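Local coordinates for protein amine Dehydrogenase (Pseudomonas putida, PDB 1JMX) that probably transfers electrons through its two covalently bound c-type hemes, as the heme-carrying alpha subunit of a quinohemoprotein amine dehydrogenase, at residues K369-F374 against E394-G399; L412-K417 against A468-G473. All coordinates share one frame; numbering follows the deposited sequence.

Interaction 1 (K369-F374 against E394-G399)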
loop_
_atom_site.group_PDB
_atom_site.type_symbol
_atom_site.label_atom_id
_atom_site.label_comp_id
_atom_site.label_asym_id
_atom_site.label_seq_id
_atom_site.Cartn_x
_atom_site.Cartn_y
_atom_site.Cartn_z
ATOM N N LYS A 369 8.942 26.105 -11.012
ATOM C CA LYS A 369 8.171 25.004 -10.441
ATOM C C LYS A 369 8.956 23.700 -10.493
ATOM O O LYS A 369 9.505 23.340 -11.528
ATOM C CB LYS A 369 6.851 24.814 -11.194
ATOM C CG LYS A 369 5.938 26.016 -11.166
ATOM C CD LYS A 369 4.668 25.757 -11.947
ATOM C CE LYS A 369 3.879 27.029 -12.131
ATOM N NZ LYS A 369 3.617 27.697 -10.829
ATOM N N VAL A 370 9.023 23.003 -9.365
ATOM C CA VAL A 370 9.710 21.721 -9.309
ATOM C C VAL A 370 8.736 20.645 -9.784
ATOM O O VAL A 370 7.596 20.575 -9.323
ATOM C CB VAL A 370 10.211 21.388 -7.883
ATOM C CG1 VAL A 370 10.761 19.967 -7.830
ATOM C CG2 VAL A 370 11.282 22.374 -7.470
ATOM N N VAL A 371 9.198 19.828 -10.719
ATOM C CA VAL A 371 8.410 18.756 -11.296
ATOM C C VAL A 371 9.109 17.413 -11.054
ATOM O O VAL A 371 10.271 17.245 -11.417
ATOM C CB VAL A 371 8.241 18.984 -12.809
ATOM C CG1 VAL A 371 7.613 17.781 -13.468
ATOM C CG2 VAL A 371 7.402 20.226 -13.051
ATOM N N PRO A 372 8.419 16.455 -10.401
ATOM C CA PRO A 372 7.046 16.569 -9.888
ATOM C C PRO A 372 6.977 17.396 -8.597
ATOM O O PRO A 372 7.947 17.452 -7.836
ATOM C CB PRO A 372 6.667 15.109 -9.639
ATOM C CG PRO A 372 7.954 14.508 -9.205
ATOM C CD PRO A 372 8.928 15.084 -10.206
ATOM N N ALA A 373 5.837 18.042 -8.364
ATOM C CA ALA A 373 5.644 18.870 -7.167
ATOM C C ALA A 373 5.659 18.015 -5.899
ATOM O O ALA A 373 6.139 18.454 -4.854
ATOM C CB ALA A 373 4.342 19.657 -7.269
ATOM N N PHE A 374 5.106 16.806 -6.007
ATOM C CA PHE A 374 5.061 15.843 -4.911
ATOM C C PHE A 374 5.434 14.459 -5.450
ATOM O O PHE A 374 4.990 14.059 -6.521
ATOM C CB PHE A 374 3.670 15.792 -4.272
ATOM C CG PHE A 374 3.570 14.823 -3.122
ATOM C CD1 PHE A 374 4.156 15.119 -1.893
ATOM C CD2 PHE A 374 2.912 13.605 -3.270
ATOM C CE1 PHE A 374 4.090 14.219 -0.826
ATOM C CE2 PHE A 374 2.838 12.695 -2.208
ATOM C CZ PHE A 374 3.428 13.003 -0.986
ATOM N N GLU A 394 12.975 17.981 -12.017
ATOM C CA GLU A 394 13.256 18.914 -13.085
ATOM C C GLU A 394 12.749 20.293 -12.620
ATOM O O GLU A 394 11.815 20.376 -11.821
ATOM C CB GLU A 394 12.514 18.450 -14.335
ATOM C CG GLU A 394 13.155 18.842 -15.627
ATOM C CD GLU A 394 14.282 17.929 -16.053
ATOM O OE1 GLU A 394 14.017 16.750 -16.367
ATOM O OE2 GLU A 394 15.430 18.405 -16.123
ATOM N N ALA A 395 13.417 21.362 -13.043
ATOM C CA ALA A 395 12.999 22.715 -12.667
ATOM C C ALA A 395 12.320 23.376 -13.856
ATOM O O ALA A 395 12.959 23.660 -14.867
ATOM C CB ALA A 395 14.189 23.537 -12.210
ATOM N N GLU A 396 11.008 23.556 -13.750
ATOM C CA GLU A 396 10.203 24.160 -14.802
ATOM C C GLU A 396 10.121 25.684 -14.695
ATOM O O GLU A 396 9.542 26.220 -13.760
ATOM C CB GLU A 396 8.811 23.549 -14.776
ATOM C CG GLU A 396 7.840 24.128 -15.763
ATOM C CD GLU A 396 6.440 23.668 -15.469
ATOM O OE1 GLU A 396 5.929 24.000 -14.382
ATOM O OE2 GLU A 396 5.855 22.949 -16.300
ATOM N N ALA A 397 10.675 26.362 -15.696
ATOM C CA ALA A 397 10.718 27.822 -15.746
ATOM C C ALA A 397 9.504 28.477 -16.388
ATOM O O ALA A 397 8.976 27.987 -17.379
ATOM C CB ALA A 397 11.984 28.273 -16.454
ATOM N N TRP A 398 9.093 29.604 -15.811
ATOM C CA TRP A 398 7.959 30.382 -16.298
ATOM C C TRP A 398 8.300 31.861 -16.355
ATOM O O TRP A 398 8.977 32.396 -15.481
ATOM C CB TRP A 398 6.734 30.220 -15.396
ATOM C CG TRP A 398 6.164 28.861 -15.403
ATOM C CD1 TRP A 398 6.661 27.767 -14.764
ATOM C CD2 TRP A 398 4.992 28.427 -16.100
ATOM N NE1 TRP A 398 5.876 26.676 -15.019
ATOM C CE2 TRP A 398 4.840 27.047 -15.836
ATOM C CE3 TRP A 398 4.050 29.071 -16.923
ATOM C CZ2 TRP A 398 3.786 26.292 -16.362
ATOM C CZ3 TRP A 398 2.995 28.318 -17.451
ATOM C CH2 TRP A 398 2.875 26.940 -17.165
ATOM N N GLY A 399 7.767 32.525 -17.368
ATOM C CA GLY A 399 7.994 33.947 -17.529
ATOM C C GLY A 399 6.731 34.559 -18.082
ATOM O O GLY A 399 5.628 34.054 -17.856
#
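Lys369 lays the end of its aliphatic chain over one face of the Trp398 indole, its CE 3.8 Å from the centroid of the five-membered ring in a CH-pi contact displaced toward the ring's rim. The bend at the end of the lysine (chi4 -54°) turns NZ off to a salt bridge with Glu367, and the ammonium lies too far above the indole to be more than weakly attracted. At the ring's edge, Trp398 NE1 donates a 2.8 Å hydrogen bond to Glu396 OE1. The carboxylate oxygen lies in the indole plane, yet the N-H reaches it from above the carboxylate's own plane. The same OE1 rests 3.3 Å from Lys369 CD, while OE2 pairs with Arg408. On the same face of the sheet, Val371 CG2 touches Glu396 CB at 4.0 Å.

Beneath these side chains the two strands run antiparallel. Lys369 and Glu396 form a hydrogen-bonded pair, with Glu396 N to Lys369 O at 2.7 Å, and Val371 and Glu394 form the next. Between them the non-hydrogen-bonded pair Val370 and Ala395 points to the other face, where both side chains meet Ala468. The strand pair thus has a buried apolar face, and an opposite one where lysine methylenes cover the Trp398 ring and the Glu396 carboxylate, held by both Trp398 and Arg408, probably limits the rotation of the indole.

Interaction 2 (L412-K417 against A468-G473); sequences LPASWK and ATLADG
The Trp416 indole carries the methyl of Ala468 on one face: Ala468 CB sits 3.4 Å from the centroid of the six-membered ring, 18° off its normal, a close CH-pi contact in which CZ3 and CH2 come nearest. With CG anti to its own carbonyl carbon (chi1 -65°), the ring is brought under the Ala468 methyl, and the Trp416 side chain also packs on Val370, Phe393 and Val466. Replacing Trp416 with an alanine would probably leave the Ala468 methyl without its aromatic cover and open a gap beside Val370 and Phe393.

Trp416 and Ala468 are a non-hydrogen-bonded pair of two antiparallel strands. Next along, Ser415 and Thr469 exchange two backbone hydrogen bonds, Ser415 N to Thr469 O and Thr469 N to Ser415 O, each 2.9 Å long. Their side chains share the other face, where Ser415 CB lies 3.2 Å from Thr469 OG1. At Ala414 and Leu470 the side chains diverge, although Ala414 CB still meets Leu470 CD1 at 4.0 Å. Beyond the strand ends, Ala471 N donates an almost straight bond, 174° at the hydrogen, to Pro413 O. A water also donates to Pro413 O and accepts from Asp472 N, so that Pro413 O takes both a direct bond and a water-mediated one from the turn after strand 462-470. At this end Leu412 CD1 packs 3.9 Å from Leu470 CD2, while Asp472 OD2 is hydrogen-bonded to the Tyr362 hydroxyl.

The contact joins strands 406-420 and 462-470 of domain IV. Strand 391-400 lies next to 406-420 in the same sheet, and Ala395 packs on Ala468 and Leu470; strand 367-378 adds Val368 and Val370 to the apolar side.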
loop_
_atom_site.group_PDB
_atom_site.type_symbol
_atom_site.label_atom_id
_atom_site.label_comp_id
_atom_site.label_asym_id
_atom_site.label_seq_id
_atom_site.Cartn_x
_atom_site.Cartn_y
_atom_site.Cartn_z
ATOM N N LEU A 412 14.719 24.221 -17.290
ATOM C CA LEU A 412 16.034 24.858 -17.261
ATOM C C LEU A 412 16.981 24.238 -16.247
ATOM O O LEU A 412 16.559 23.794 -15.183
ATOM C CB LEU A 412 15.894 26.358 -16.980
ATOM C CG LEU A 412 15.185 27.218 -18.030
ATOM C CD1 LEU A 412 15.281 28.681 -17.651
ATOM C CD2 LEU A 412 15.821 27.002 -19.378
ATOM N N PRO A 413 18.286 24.201 -16.571
ATOM C CA PRO A 413 19.300 23.634 -15.677
ATOM C C PRO A 413 19.322 24.359 -14.333
ATOM O O PRO A 413 19.094 25.569 -14.257
ATOM C CB PRO A 413 20.597 23.831 -16.463
ATOM C CG PRO A 413 20.306 25.033 -17.322
ATOM C CD PRO A 413 18.912 24.735 -17.794
ATOM N N ALA A 414 19.580 23.609 -13.269
ATOM C CA ALA A 414 19.596 24.192 -11.941
ATOM C C ALA A 414 20.418 23.412 -10.940
ATOM O O ALA A 414 20.882 22.305 -11.203
ATOM C CB ALA A 414 18.166 24.318 -11.426
ATOM N N SER A 415 20.604 24.032 -9.787
ATOM C CA SER A 415 21.314 23.435 -8.671
ATOM C C SER A 415 20.216 22.819 -7.815
ATOM O O SER A 415 19.121 23.372 -7.702
ATOM C CB SER A 415 22.048 24.516 -7.874
ATOM O OG SER A 415 22.341 24.080 -6.552
ATOM N N TRP A 416 20.514 21.678 -7.209
ATOM C CA TRP A 416 19.540 20.989 -6.386
ATOM C C TRP A 416 20.033 20.724 -4.991
ATOM O O TRP A 416 21.198 20.384 -4.785
ATOM C CB TRP A 416 19.150 19.661 -7.028
ATOM C CG TRP A 416 18.441 19.828 -8.310
ATOM C CD1 TRP A 416 18.996 19.872 -9.555
ATOM C CD2 TRP A 416 17.035 19.981 -8.489
ATOM N NE1 TRP A 416 18.017 20.037 -10.501
ATOM C CE2 TRP A 416 16.804 20.109 -9.875
ATOM C CE3 TRP A 416 15.947 20.024 -7.615
ATOM C CZ2 TRP A 416 15.526 20.278 -10.405
ATOM C CZ3 TRP A 416 14.679 20.193 -8.142
ATOM C CH2 TRP A 416 14.480 20.318 -9.527
ATOM N N LYS A 417 19.130 20.906 -4.035
ATOM C CA LYS A 417 19.420 20.634 -2.645
ATOM C C LYS A 417 18.164 20.161 -1.928
ATOM O O LYS A 417 17.053 20.245 -2.449
ATOM C CB LYS A 417 20.044 21.833 -1.925
ATOM C CG LYS A 417 19.170 23.051 -1.790
ATOM C CD LYS A 417 19.890 24.096 -0.942
ATOM C CE LYS A 417 19.398 25.510 -1.233
ATOM N NZ LYS A 417 17.936 25.627 -0.998
ATOM N N ALA A 468 15.243 23.742 -5.973
ATOM C CA ALA A 468 15.936 23.910 -7.246
ATOM C C ALA A 468 16.238 25.399 -7.386
ATOM O O ALA A 468 15.391 26.239 -7.083
ATOM C CB ALA A 468 15.059 23.462 -8.401
ATOM N N THR A 469 17.460 25.727 -7.782
ATOM C CA THR A 469 17.830 27.123 -7.965
ATOM C C THR A 469 18.385 27.255 -9.372
ATOM O O THR A 469 19.389 26.637 -9.717
ATOM C CB THR A 469 18.850 27.603 -6.910
ATOM O OG1 THR A 469 20.043 26.827 -7.006
ATOM C CG2 THR A 469 18.291 27.457 -5.512
ATOM N N LEU A 470 17.671 28.009 -10.199
ATOM C CA LEU A 470 18.050 28.213 -11.583
ATOM C C LEU A 470 19.458 28.751 -11.804
ATOM O O LEU A 470 19.914 29.661 -11.111
ATOM C CB LEU A 470 17.028 29.113 -12.262
ATOM C CG LEU A 470 16.237 28.446 -13.379
ATOM C CD1 LEU A 470 15.719 27.094 -12.917
ATOM C CD2 LEU A 470 15.104 29.366 -13.813
ATOM N N ALA A 471 20.165 28.118 -12.734
ATOM C CA ALA A 471 21.514 28.532 -13.092
ATOM C C ALA A 471 21.372 29.890 -13.777
ATOM O O ALA A 471 22.214 30.770 -13.631
ATOM C CB ALA A 471 22.130 27.529 -14.048
ATOM N N ASP A 472 20.257 30.060 -14.481
ATOM C CA ASP A 472 19.955 31.291 -15.202
ATOM C C ASP A 472 19.225 32.297 -14.306
ATOM O O ASP A 472 17.993 32.361 -14.314
ATOM C CB ASP A 472 19.102 30.955 -16.447
ATOM C CG ASP A 472 18.694 32.190 -17.257
ATOM O OD1 ASP A 472 19.485 33.162 -17.321
ATOM O OD2 ASP A 472 17.582 32.171 -17.845
ATOM N N GLY A 473 19.981 33.061 -13.518
ATOM C CA GLY A 473 19.360 34.065 -12.664
ATOM C C GLY A 473 19.146 33.737 -11.199
ATOM O O GLY A 473 18.755 34.612 -10.419
HETATM O O HOH W 1 18.715 28.002 -15.763
#

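Interactions 1 and 2 belong to one mixed sheet of domain IV, and their centres are 11 Å apart. Strand 391-400 of interaction 1 is followed in the chain and flanked in the sheet by strand 406-420 of interaction 2, a junction marked by a probable hydrogen bond from Leu412 N to Ala395 O, 3.0 Å long. Packing adds to it: Ala397 CB lies 3.5 Å from Leu412 CD1, and Trp416 CZ2 lies 3.5 Å from the backbone N of Ala395. Both contacts lie away from the two heme sites. A bound nickel ion is closer, about 6 Å from the side chain of Lys369 and about 10 Å from that of Leu470.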